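Local atomic coordinates of VgrG protein (Vibrio cholerae, PDB entry 4DTD), a protein that probably serves as a type VI secretion effector whose actin cross-linking domain joins host actin monomers covalently into oligomers. Residues S23-E28 with Y94-D99; E30-V35 with T167-G172; Y48-Q53 with V141-N146; F58-D63 with V89-Y94. All coordinates share one frame; numbering follows the deposited sequence.

Interaction 1: S23-E28 with Y94-D99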
loop_
_atom_site.group_PDB
_atom_site.type_symbol
_atom_site.label_atom_id
_atom_site.label_comp_id
_atom_site.label_asym_id
_atom_site.label_seq_id
_atom_site.Cartn_x
_atom_site.Cartn_y
_atom_site.Cartn_z
ATOM N N SER A 23 16.160 3.504 1.433
ATOM C CA SER A 23 14.928 2.736 1.260
ATOM C C SER A 23 14.051 2.676 2.516
ATOM O O SER A 23 14.564 2.577 3.632
ATOM C CB SER A 23 15.224 1.341 0.706
ATOM O OG SER A 23 16.214 0.671 1.468
ATOM N N SER A 24 12.726 2.750 2.321
ATOM C CA SER A 24 11.754 2.721 3.411
ATOM C C SER A 24 10.880 1.457 3.439
ATOM O O SER A 24 10.471 0.963 2.400
ATOM C CB SER A 24 10.865 3.955 3.349
ATOM O OG SER A 24 10.081 3.954 2.166
ATOM N N ILE A 25 10.547 0.990 4.643
ATOM C CA ILE A 25 9.645 -0.143 4.888
ATOM C C ILE A 25 8.441 0.302 5.739
ATOM O O ILE A 25 8.628 0.893 6.806
ATOM C CB ILE A 25 10.388 -1.382 5.487
ATOM C CG1 ILE A 25 9.447 -2.584 5.716
ATOM C CG2 ILE A 25 11.197 -1.053 6.745
ATOM C CD1 ILE A 25 9.294 -3.508 4.562
ATOM N N GLY A 26 7.235 0.003 5.248
ATOM C CA GLY A 26 5.957 0.255 5.910
ATOM C C GLY A 26 5.143 -1.023 6.027
ATOM O O GLY A 26 4.816 -1.627 5.006
ATOM N N ILE A 27 4.813 -1.467 7.266
ATOM C CA ILE A 27 4.031 -2.698 7.503
ATOM C C ILE A 27 2.548 -2.450 7.824
ATOM O O ILE A 27 2.170 -1.340 8.225
ATOM C CB ILE A 27 4.719 -3.690 8.471
ATOM C CG1 ILE A 27 4.795 -3.111 9.910
ATOM C CG2 ILE A 27 6.105 -4.112 7.920
ATOM C CD1 ILE A 27 4.939 -4.100 10.983
ATOM N N GLU A 28 1.715 -3.492 7.624
ATOM C CA GLU A 28 0.265 -3.454 7.790
ATOM C C GLU A 28 -0.226 -4.741 8.407
ATOM O O GLU A 28 0.123 -5.819 7.931
ATOM C CB GLU A 28 -0.427 -3.293 6.419
ATOM C CG GLU A 28 -0.152 -1.998 5.663
ATOM C CD GLU A 28 -0.625 -2.006 4.217
ATOM O OE1 GLU A 28 0.236 -1.948 3.308
ATOM O OE2 GLU A 28 -1.856 -2.082 3.994
ATOM N N TYR A 94 4.184 3.799 10.347
ATOM C CA TYR A 94 4.727 4.968 9.687
ATOM C C TYR A 94 6.053 4.452 9.165
ATOM O O TYR A 94 6.754 3.768 9.927
ATOM C CB TYR A 94 4.915 6.123 10.657
ATOM C CG TYR A 94 3.618 6.803 11.041
ATOM C CD1 TYR A 94 3.079 7.811 10.251
ATOM C CD2 TYR A 94 2.955 6.470 12.221
ATOM C CE1 TYR A 94 1.927 8.494 10.639
ATOM C CE2 TYR A 94 1.788 7.125 12.604
ATOM C CZ TYR A 94 1.285 8.148 11.820
ATOM O OH TYR A 94 0.140 8.810 12.201
ATOM N N PRO A 95 6.356 4.630 7.846
ATOM C CA PRO A 95 7.605 4.070 7.293
ATOM C C PRO A 95 8.884 4.481 8.011
ATOM O O PRO A 95 8.965 5.556 8.606
ATOM C CB PRO A 95 7.609 4.562 5.841
ATOM C CG PRO A 95 6.651 5.725 5.823
ATOM C CD PRO A 95 5.596 5.361 6.807
ATOM N N CYS A 96 9.852 3.576 8.007
ATOM C CA CYS A 96 11.160 3.798 8.584
ATOM C C CYS A 96 12.207 3.243 7.634
ATOM O O CYS A 96 11.847 2.596 6.643
ATOM C CB CYS A 96 11.270 3.207 9.991
ATOM S SG CYS A 96 11.200 1.401 10.065
ATOM N N GLU A 97 13.494 3.540 7.888
ATOM C CA GLU A 97 14.587 3.013 7.071
ATOM C C GLU A 97 14.632 1.507 7.282
ATOM O O GLU A 97 14.402 1.059 8.400
ATOM C CB GLU A 97 15.921 3.667 7.460
ATOM C CG GLU A 97 16.423 4.677 6.441
ATOM C CD GLU A 97 17.025 4.121 5.156
ATOM O OE1 GLU A 97 16.841 4.759 4.092
ATOM O OE2 GLU A 97 17.690 3.059 5.210
HETATM N N MSE A 98 14.874 0.729 6.213
HETATM C CA MSE A 98 14.906 -0.734 6.278
HETATM C C MSE A 98 16.031 -1.290 7.126
HETATM O O MSE A 98 15.908 -2.396 7.655
HETATM C CB MSE A 98 14.978 -1.331 4.882
HETATM C CG MSE A 98 13.783 -0.998 4.008
HETATM SE SE MSE A 98 13.674 -2.171 2.440
HETATM C CE MSE A 98 13.456 -3.941 3.335
ATOM N N ASP A 99 17.137 -0.538 7.216
ATOM C CA ASP A 99 18.379 -0.850 7.937
ATOM C C ASP A 99 18.296 -0.409 9.419
ATOM O O ASP A 99 19.196 -0.704 10.219
ATOM C CB ASP A 99 19.570 -0.140 7.240
ATOM C CG ASP A 99 19.823 -0.492 5.768
ATOM O OD1 ASP A 99 18.849 -0.879 5.060
ATOM O OD2 ASP A 99 20.974 -0.312 5.300
HETATM O O HOH W 1 7.540 0.577 9.452
#
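Ile25 O is gripped by two donors: the amide of Cys96, with Cys96 N 3.2 Å from Ile25 O, and a water that also reaches Tyr94 O, though weakly. This is the heart of a short antiparallel ladder between strand 23-30 and the last residues of strand 84-97. Ile25 and Cys96 form the hydrogen-bonded pair, the return bond from Ile25 N to Cys96 O (2.9 Å) running almost straight. Beyond Ser24 and Glu97, a non-hydrogen-bonded pair, Met98 N closes the ladder on Ser23 O.

Ile25 and Cys96 put their side chains on the same face, where helix 101-124 lies against the cysteine. With CG1 swung opposite its own nitrogen (chi1 -179°), Ile25 presents CG2 to Cys96 SG at 4.1 Å. A branched aliphatic suits this buried strand position, and the flexible selenomethionine Met98 fits in alongside, its CG 3.7 Å from Ile25 CB.

Glu97 starts out facing away from strand 23-30, but a bend at chi2 (-75°) curls its carboxylate back. Its OE1 accepts from the amides of both Ser23 and the preceding Lys22; Ser23 N lies 3.0 Å from Glu97 OE1, approaching on the syn side, 34° out of the carboxylate plane.

Interaction 2: E30-V35 with T167-G172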
loop_
_atom_site.group_PDB
_atom_site.type_symbol
_atom_site.label_atom_id
_atom_site.label_comp_id
_atom_site.label_asym_id
_atom_site.label_seq_id
_atom_site.Cartn_x
_atom_site.Cartn_y
_atom_site.Cartn_z
ATOM N N GLU A 30 -3.991 -6.348 9.639
ATOM C CA GLU A 30 -5.442 -6.368 9.940
ATOM C C GLU A 30 -5.594 -7.308 11.123
ATOM O O GLU A 30 -5.004 -8.377 11.089
ATOM C CB GLU A 30 -6.339 -6.869 8.773
ATOM C CG GLU A 30 -5.798 -6.711 7.362
ATOM C CD GLU A 30 -6.133 -7.828 6.381
ATOM O OE1 GLU A 30 -7.071 -8.618 6.639
ATOM O OE2 GLU A 30 -5.406 -7.941 5.368
ATOM N N LEU A 31 -6.307 -6.886 12.182
ATOM C CA LEU A 31 -6.480 -7.670 13.408
ATOM C C LEU A 31 -7.718 -8.551 13.373
ATOM O O LEU A 31 -8.669 -8.266 12.642
ATOM C CB LEU A 31 -6.544 -6.775 14.664
ATOM C CG LEU A 31 -5.437 -5.767 14.885
ATOM C CD1 LEU A 31 -5.646 -5.021 16.182
ATOM C CD2 LEU A 31 -4.061 -6.419 14.816
ATOM N N ALA A 32 -7.715 -9.606 14.207
ATOM C CA ALA A 32 -8.855 -10.501 14.349
ATOM C C ALA A 32 -9.215 -10.516 15.800
ATOM O O ALA A 32 -8.330 -10.436 16.672
ATOM C CB ALA A 32 -8.521 -11.911 13.866
ATOM N N GLY A 33 -10.510 -10.642 16.057
ATOM C CA GLY A 33 -11.002 -10.694 17.425
ATOM C C GLY A 33 -11.736 -9.448 17.862
ATOM O O GLY A 33 -12.306 -9.427 18.954
ATOM N N LEU A 34 -11.728 -8.397 17.018
ATOM C CA LEU A 34 -12.421 -7.174 17.357
ATOM C C LEU A 34 -12.744 -6.355 16.154
ATOM O O LEU A 34 -12.228 -6.618 15.066
ATOM C CB LEU A 34 -11.708 -6.335 18.466
ATOM C CG LEU A 34 -10.249 -5.879 18.217
ATOM C CD1 LEU A 34 -10.182 -4.787 17.201
ATOM C CD2 LEU A 34 -9.648 -5.328 19.491
ATOM N N VAL A 35 -13.611 -5.355 16.366
ATOM C CA VAL A 35 -14.034 -4.368 15.380
ATOM C C VAL A 35 -13.997 -2.949 15.991
ATOM O O VAL A 35 -14.162 -2.757 17.196
ATOM C CB VAL A 35 -15.471 -4.650 14.836
ATOM C CG1 VAL A 35 -15.509 -5.840 13.878
ATOM C CG2 VAL A 35 -16.500 -4.783 15.962
ATOM N N THR A 167 -4.713 -10.766 18.801
ATOM C CA THR A 167 -3.444 -11.138 18.220
ATOM C C THR A 167 -3.203 -10.436 16.870
ATOM O O THR A 167 -4.148 -9.959 16.240
ATOM C CB THR A 167 -3.498 -12.689 18.134
ATOM O OG1 THR A 167 -2.406 -13.301 18.818
ATOM C CG2 THR A 167 -3.755 -13.228 16.729
HETATM N N MSE A 168 -1.922 -10.401 16.439
HETATM C CA MSE A 168 -1.448 -9.948 15.131
HETATM C C MSE A 168 -1.837 -11.081 14.178
HETATM O O MSE A 168 -1.222 -12.140 14.210
HETATM C CB MSE A 168 0.094 -9.769 15.126
HETATM C CG MSE A 168 0.610 -8.561 15.919
HETATM SE SE MSE A 168 -0.375 -6.907 15.505
HETATM C CE MSE A 168 -1.347 -6.722 17.128
ATOM N N THR A 169 -2.898 -10.907 13.406
ATOM C CA THR A 169 -3.377 -11.932 12.471
ATOM C C THR A 169 -2.344 -12.159 11.342
ATOM O O THR A 169 -1.998 -11.203 10.650
ATOM C CB THR A 169 -4.755 -11.523 11.913
ATOM O OG1 THR A 169 -5.543 -10.984 12.964
ATOM C CG2 THR A 169 -5.496 -12.657 11.294
ATOM N N PRO A 170 -1.834 -13.394 11.138
ATOM C CA PRO A 170 -0.861 -13.612 10.038
ATOM C C PRO A 170 -1.448 -13.430 8.634
ATOM O O PRO A 170 -0.735 -12.989 7.731
ATOM C CB PRO A 170 -0.369 -15.046 10.256
ATOM C CG PRO A 170 -1.434 -15.702 11.064
ATOM C CD PRO A 170 -2.091 -14.637 11.895
ATOM N N SER A 171 -2.730 -13.755 8.439
ATOM C CA SER A 171 -3.372 -13.571 7.128
ATOM C C SER A 171 -3.625 -12.075 6.856
ATOM O O SER A 171 -3.754 -11.668 5.701
ATOM C CB SER A 171 -4.662 -14.383 7.014
ATOM O OG SER A 171 -5.611 -14.048 8.015
ATOM N N GLY A 172 -3.633 -11.275 7.918
ATOM C CA GLY A 172 -3.811 -9.830 7.834
ATOM C C GLY A 172 -2.558 -9.027 7.532
ATOM O O GLY A 172 -2.597 -7.803 7.642
#
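Leu31 and Met168 lie side by side and point the same way, so that one branch of the leucine runs along the end of the selenomethionine: Leu31 CD2 is 3.6 Å from Met168 CE and 3.8 Å from its SE. Met168 sets off away from segment 30-35, and bends at chi2 (-48°) and chi3 bring its tip round. Both apolar side chains also rest on helix 101-124, Leu31 on Phe118 and Met168 on Leu112 and Ala115.

Glu30 is laid over the backbone of Gly172 instead, its CD 3.4 Å from Gly172 CA. Glycine suits the spot because the glutamate chain and Glu30 O both press close there. The carboxylate finds its charge partner in Lys11, which bridges to OE2, while Glu30 N donates to Gly172 O at 2.8 Å.

In the fold, this is where the loop after strand 150-153 turns into strand 173-180, the antiparallel neighbour of strand 23-30. Thr169 to Gly172 make a type I beta turn, closed by a weak bond from Gly172 N to Thr169 O, and Pro170 fits its second position well. Asn29 ND2 also donates to Thr169 O.

Thr169 itself points at the other segment. Its OG1 gives a weak hydrogen bond to Glu30 O (3.3 Å) and touches Ala32 CB at 3.2 Å, while its methyl CG2 stands 4.0 Å from that same Ala32 CB.

Interaction 3: Y48-Q53 with V141-N146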
loop_
_atom_site.group_PDB
_atom_site.type_symbol
_atom_site.label_atom_id
_atom_site.label_comp_id
_atom_site.label_asym_id
_atom_site.label_seq_id
_atom_site.Cartn_x
_atom_site.Cartn_y
_atom_site.Cartn_z
ATOM N N TYR A 48 -3.356 6.875 16.725
ATOM C CA TYR A 48 -2.007 6.376 16.428
ATOM C C TYR A 48 -1.260 6.019 17.712
ATOM O O TYR A 48 -1.654 6.443 18.802
ATOM C CB TYR A 48 -1.189 7.359 15.537
ATOM C CG TYR A 48 -0.876 8.712 16.148
ATOM C CD1 TYR A 48 -1.763 9.778 16.020
ATOM C CD2 TYR A 48 0.339 8.948 16.800
ATOM C CE1 TYR A 48 -1.478 11.029 16.567
ATOM C CE2 TYR A 48 0.649 10.206 17.328
ATOM C CZ TYR A 48 -0.267 11.242 17.212
ATOM O OH TYR A 48 -0.011 12.479 17.764
ATOM N N VAL A 49 -0.140 5.304 17.575
ATOM C CA VAL A 49 0.706 4.946 18.714
ATOM C C VAL A 49 2.093 5.552 18.479
ATOM O O VAL A 49 2.632 5.474 17.374
ATOM C CB VAL A 49 0.725 3.414 18.983
ATOM C CG1 VAL A 49 1.845 3.001 19.917
ATOM C CG2 VAL A 49 -0.616 2.930 19.522
ATOM N N LYS A 50 2.640 6.200 19.509
ATOM C CA LYS A 50 3.964 6.783 19.447
ATOM C C LYS A 50 4.828 6.251 20.577
ATOM O O LYS A 50 4.313 5.671 21.538
ATOM C CB LYS A 50 3.893 8.326 19.457
ATOM C CG LYS A 50 3.299 8.949 20.708
ATOM C CD LYS A 50 3.166 10.448 20.563
ATOM C CE LYS A 50 2.704 11.050 21.874
ATOM N NZ LYS A 50 2.494 12.522 21.776
ATOM N N SER A 51 6.148 6.446 20.474
ATOM C CA SER A 51 7.057 6.079 21.554
ATOM C C SER A 51 6.946 7.218 22.565
ATOM O O SER A 51 6.494 8.300 22.202
ATOM C CB SER A 51 8.487 5.986 21.034
ATOM O OG SER A 51 9.031 7.284 20.849
ATOM N N ALA A 52 7.381 7.004 23.805
ATOM C CA ALA A 52 7.362 8.044 24.844
ATOM C C ALA A 52 8.216 9.263 24.444
ATOM O O ALA A 52 7.938 10.383 24.863
ATOM C CB ALA A 52 7.874 7.470 26.148
ATOM N N GLN A 53 9.209 9.034 23.590
ATOM C CA GLN A 53 10.131 10.040 23.071
ATOM C C GLN A 53 9.517 10.912 21.964
ATOM O O GLN A 53 10.112 11.924 21.606
ATOM C CB GLN A 53 11.453 9.379 22.621
ATOM C CG GLN A 53 12.277 8.757 23.774
ATOM C CD GLN A 53 11.733 7.448 24.335
ATOM O OE1 GLN A 53 11.308 6.542 23.600
ATOM N NE2 GLN A 53 11.745 7.315 25.660
ATOM N N VAL A 141 2.706 5.211 23.807
ATOM C CA VAL A 141 1.613 6.138 24.109
ATOM C C VAL A 141 0.560 6.076 22.999
ATOM O O VAL A 141 0.917 6.157 21.829
ATOM C CB VAL A 141 2.114 7.609 24.317
ATOM C CG1 VAL A 141 0.961 8.568 24.655
ATOM C CG2 VAL A 141 3.221 7.699 25.367
ATOM N N ILE A 142 -0.737 5.964 23.371
ATOM C CA ILE A 142 -1.829 5.987 22.414
ATOM C C ILE A 142 -2.323 7.431 22.283
ATOM O O ILE A 142 -2.611 8.079 23.288
ATOM C CB ILE A 142 -3.030 5.064 22.809
ATOM C CG1 ILE A 142 -2.615 3.596 23.024
ATOM C CG2 ILE A 142 -4.168 5.167 21.742
ATOM C CD1 ILE A 142 -3.761 2.741 23.560
ATOM N N GLU A 143 -2.480 7.906 21.050
ATOM C CA GLU A 143 -3.080 9.208 20.768
ATOM C C GLU A 143 -4.377 8.954 20.003
ATOM O O GLU A 143 -4.406 8.146 19.088
ATOM C CB GLU A 143 -2.130 10.120 19.990
ATOM C CG GLU A 143 -0.947 10.597 20.828
ATOM C CD GLU A 143 -1.200 11.776 21.761
ATOM O OE1 GLU A 143 -0.264 12.589 21.934
ATOM O OE2 GLU A 143 -2.319 11.898 22.314
ATOM N N ILE A 144 -5.462 9.558 20.449
ATOM C CA ILE A 144 -6.753 9.380 19.815
ATOM C C ILE A 144 -7.038 10.607 18.983
ATOM O O ILE A 144 -7.138 11.718 19.491
ATOM C CB ILE A 144 -7.876 9.015 20.835
ATOM C CG1 ILE A 144 -7.598 7.639 21.502
ATOM C CG2 ILE A 144 -9.264 9.066 20.185
ATOM C CD1 ILE A 144 -7.538 6.375 20.514
ATOM N N THR A 145 -7.139 10.380 17.691
ATOM C CA THR A 145 -7.347 11.338 16.612
ATOM C C THR A 145 -8.836 11.587 16.383
ATOM O O THR A 145 -9.225 12.682 15.997
ATOM C CB THR A 145 -6.505 10.822 15.418
ATOM O OG1 THR A 145 -5.339 11.627 15.318
ATOM C CG2 THR A 145 -7.251 10.726 14.128
ATOM N N ASN A 146 -9.661 10.565 16.629
ATOM C CA ASN A 146 -11.111 10.628 16.503
ATOM C C ASN A 146 -11.761 9.867 17.662
ATOM O O ASN A 146 -11.759 8.631 17.677
ATOM C CB ASN A 146 -11.530 10.035 15.173
ATOM C CG ASN A 146 -12.935 10.335 14.789
ATOM O OD1 ASN A 146 -13.780 10.767 15.595
ATOM N ND2 ASN A 146 -13.202 10.141 13.532
#
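Tyr48 and Glu143 face each other as a hydrogen-bonded pair, each amide giving its proton to the other's carbonyl: Tyr48 N to Glu143 O at 2.9 Å and Glu143 N to Tyr48 O at 2.8 Å, the latter nearly straight at 175°. Lys50 and Val141 repeat the pattern, with Lys50 N donating to Val141 O at 2.9 Å and Val141 N to Lys50 O at 2.8 Å. Strands 45-51 and 140-144 are thereby joined as an antiparallel ladder. Between these pairs lies the non-hydrogen-bonded pair Val49 and Ile142, whose amides turn outward: Val49 bonds to strand 56-68, and Ile142 to Ile133. Their side chains lie on the inner face, where Ile142 packs on helix 101-124.

The other face is partly exposed and carries Tyr48, Lys50, Val141 and Glu143. Glu143 CB sits over one face of the Tyr48 ring, 3.7 Å from its centroid, in a CH-pi contact, while Thr145 OG1 approaches the ring edge. Lys50 runs fully extended beyond CG and crosses to Glu143, where its NZ meets OE1 at 2.8 Å on the anti side, 17° out of the carboxylate plane.

Long amphipathic chains suit this face: their methylenes pack on neighbouring side chains while their ends form a salt bridge. Solvent probably weakens that bridge here, so it supplements a pairing carried mainly by four backbone bonds.

Interaction 4: F58-D63 with V89-Y94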
loop_
_atom_site.group_PDB
_atom_site.type_symbol
_atom_site.label_atom_id
_atom_site.label_comp_id
_atom_site.label_asym_id
_atom_site.label_seq_id
_atom_site.Cartn_x
_atom_site.Cartn_y
_atom_site.Cartn_z
ATOM N N PHE A 58 2.798 3.741 14.421
ATOM C CA PHE A 58 1.790 3.211 13.513
ATOM C C PHE A 58 0.439 3.891 13.741
ATOM O O PHE A 58 0.214 4.467 14.805
ATOM C CB PHE A 58 1.695 1.668 13.662
ATOM C CG PHE A 58 1.251 1.149 15.007
ATOM C CD1 PHE A 58 -0.105 1.043 15.319
ATOM C CD2 PHE A 58 2.183 0.743 15.956
ATOM C CE1 PHE A 58 -0.517 0.576 16.573
ATOM C CE2 PHE A 58 1.768 0.259 17.207
ATOM C CZ PHE A 58 0.423 0.156 17.499
HETATM N N MSE A 59 -0.447 3.815 12.763
HETATM C CA MSE A 59 -1.812 4.331 12.881
HETATM C C MSE A 59 -2.763 3.191 13.169
HETATM O O MSE A 59 -2.550 2.062 12.716
HETATM C CB MSE A 59 -2.299 4.930 11.564
HETATM C CG MSE A 59 -1.519 6.120 11.095
HETATM SE SE MSE A 59 -1.943 6.435 9.210
HETATM C CE MSE A 59 -1.143 8.228 9.008
ATOM N N LEU A 60 -3.868 3.530 13.833
ATOM C CA LEU A 60 -5.023 2.659 14.087
ATOM C C LEU A 60 -6.062 3.107 13.055
ATOM O O LEU A 60 -6.442 4.295 13.008
ATOM C CB LEU A 60 -5.571 2.873 15.508
ATOM C CG LEU A 60 -4.874 2.152 16.639
ATOM C CD1 LEU A 60 -3.609 2.861 17.052
ATOM C CD2 LEU A 60 -5.779 2.076 17.803
ATOM N N THR A 61 -6.446 2.190 12.165
ATOM C CA THR A 61 -7.394 2.506 11.103
ATOM C C THR A 61 -8.549 1.512 10.999
ATOM O O THR A 61 -8.430 0.355 11.407
ATOM C CB THR A 61 -6.684 2.499 9.723
ATOM O OG1 THR A 61 -6.287 1.163 9.420
ATOM C CG2 THR A 61 -5.499 3.453 9.636
ATOM N N LYS A 62 -9.647 1.948 10.367
ATOM C CA LYS A 62 -10.735 1.030 10.058
ATOM C C LYS A 62 -10.328 0.366 8.725
ATOM O O LYS A 62 -9.676 1.002 7.898
ATOM C CB LYS A 62 -12.102 1.745 9.970
ATOM C CG LYS A 62 -12.185 2.850 8.950
ATOM C CD LYS A 62 -13.608 3.320 8.783
ATOM C CE LYS A 62 -13.682 4.437 7.789
ATOM N NZ LYS A 62 -14.991 5.116 7.817
ATOM N N ASP A 63 -10.643 -0.907 8.548
ATOM C CA ASP A 63 -10.271 -1.619 7.337
ATOM C C ASP A 63 -11.505 -2.095 6.539
ATOM O O ASP A 63 -12.062 -1.323 5.767
ATOM C CB ASP A 63 -9.264 -2.745 7.665
ATOM C CG ASP A 63 -8.762 -3.589 6.495
ATOM O OD1 ASP A 63 -8.726 -3.067 5.343
ATOM O OD2 ASP A 63 -8.429 -4.775 6.725
ATOM N N VAL A 89 -10.090 -3.705 12.247
ATOM C CA VAL A 89 -9.037 -2.772 12.593
ATOM C C VAL A 89 -7.748 -3.172 11.900
ATOM O O VAL A 89 -7.355 -4.331 11.895
ATOM C CB VAL A 89 -8.866 -2.662 14.138
ATOM C CG1 VAL A 89 -7.638 -1.798 14.518
ATOM C CG2 VAL A 89 -10.131 -2.112 14.777
ATOM N N GLU A 90 -7.075 -2.207 11.339
ATOM C CA GLU A 90 -5.797 -2.450 10.718
ATOM C C GLU A 90 -4.765 -1.525 11.346
ATOM O O GLU A 90 -5.033 -0.342 11.510
ATOM C CB GLU A 90 -5.894 -2.229 9.202
ATOM C CG GLU A 90 -4.900 -3.090 8.431
ATOM C CD GLU A 90 -4.456 -2.575 7.078
ATOM O OE1 GLU A 90 -4.822 -1.432 6.718
ATOM O OE2 GLU A 90 -3.721 -3.312 6.381
ATOM N N LEU A 91 -3.591 -2.059 11.678
ATOM C CA LEU A 91 -2.444 -1.314 12.227
ATOM C C LEU A 91 -1.490 -1.029 11.045
ATOM O O LEU A 91 -1.008 -1.957 10.390
ATOM C CB LEU A 91 -1.754 -2.168 13.299
ATOM C CG LEU A 91 -2.267 -2.098 14.772
ATOM C CD1 LEU A 91 -3.704 -1.704 14.912
ATOM C CD2 LEU A 91 -1.927 -3.343 15.535
ATOM N N VAL A 92 -1.318 0.273 10.710
ATOM C CA VAL A 92 -0.517 0.731 9.572
ATOM C C VAL A 92 0.695 1.543 10.068
ATOM O O VAL A 92 0.542 2.653 10.579
ATOM C CB VAL A 92 -1.402 1.481 8.524
ATOM C CG1 VAL A 92 -0.553 2.020 7.379
ATOM C CG2 VAL A 92 -2.493 0.565 7.980
ATOM N N SER A 93 1.891 0.971 9.942
ATOM C CA SER A 93 3.095 1.622 10.425
ATOM C C SER A 93 3.489 2.891 9.663
ATOM O O SER A 93 3.165 3.048 8.490
ATOM C CB SER A 93 4.259 0.640 10.487
ATOM O OG SER A 93 4.836 0.461 9.204
ATOM N N TYR A 94 4.184 3.799 10.347
ATOM C CA TYR A 94 4.727 4.968 9.687
ATOM C C TYR A 94 6.053 4.452 9.165
ATOM O O TYR A 94 6.754 3.768 9.927
ATOM C CB TYR A 94 4.915 6.123 10.657
ATOM C CG TYR A 94 3.618 6.803 11.041
ATOM C CD1 TYR A 94 3.079 7.811 10.251
ATOM C CD2 TYR A 94 2.955 6.470 12.221
ATOM C CE1 TYR A 94 1.927 8.494 10.639
ATOM C CE2 TYR A 94 1.788 7.125 12.604
ATOM C CZ TYR A 94 1.285 8.148 11.820
ATOM O OH TYR A 94 0.140 8.810 12.201
#
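Strands 58-63 and 89-93 run antiparallel, their axes at 155° and 4.2 Å apart at the closest, with Met59-Val92 and Thr61-Glu90 as the hydrogen-bonded pairs; the shortest bond takes Met59 N to Val92 O at 2.7 Å.

Thr61 adds a side-chain bond of its own. Its OG1, placed between the backbone nitrogen and carbonyl carbon (chi1 67°), donates to Glu90 O at 2.9 Å from above the carbonyl plane, so that Glu90 O is held by both Thr61 N and the hydroxyl.

Phe58 and Leu91 lie side by side on the face toward helix 101-124, with Phe58 CE1 3.7 Å from Leu91 CG. Leu60 and Val89 continue this apolar face, as befits a buried sheet-helix interface. On the reverse face Met59 meets Tyr94 about at right angles in a Met-aromatic contact: SE stands obliquely 5.0 Å from the ring centroid, and Met59 CE is 3.5 Å from Tyr94 CE1. The edge of the same ring comes close to Phe58 N.

At the far end Asp63 crosses Glu90, the two CB atoms 3.7 Å apart and the carboxylate planes nearly parallel. Lys11 touches both side chains, and Glu28 brings a third acid close to Glu90. A curved antiparallel sheet, backed by a helix on its apolar face and with acids clustered at one end of the other, is consistent with the glutamine synthetase-like fold of actin cross-linking domains.

How the interactions relate
Interactions 1 and 4 are buried and divide strand 84-97 between them, sharing Tyr94: strand 23-30 pairs with its end and strand 56-68 with its middle. Ser93 OG, bonded to Ile27 N, joins the two, and Glu28 and Glu90 bring carboxylates together between them. Interaction 3 extends the sheet outward, since Val49 N bonds to Phe58 O. It lies farther from the chain centre, so charged and aromatic side chains serve its outer face. Interaction 2 is partly buried and unlike the rest, for a loop rather than a ladder meets the chain, with few backbone bonds; Leu31 N to Val89 O ties it to interaction 4. Helix 101-124 backs apolar side chains in all four.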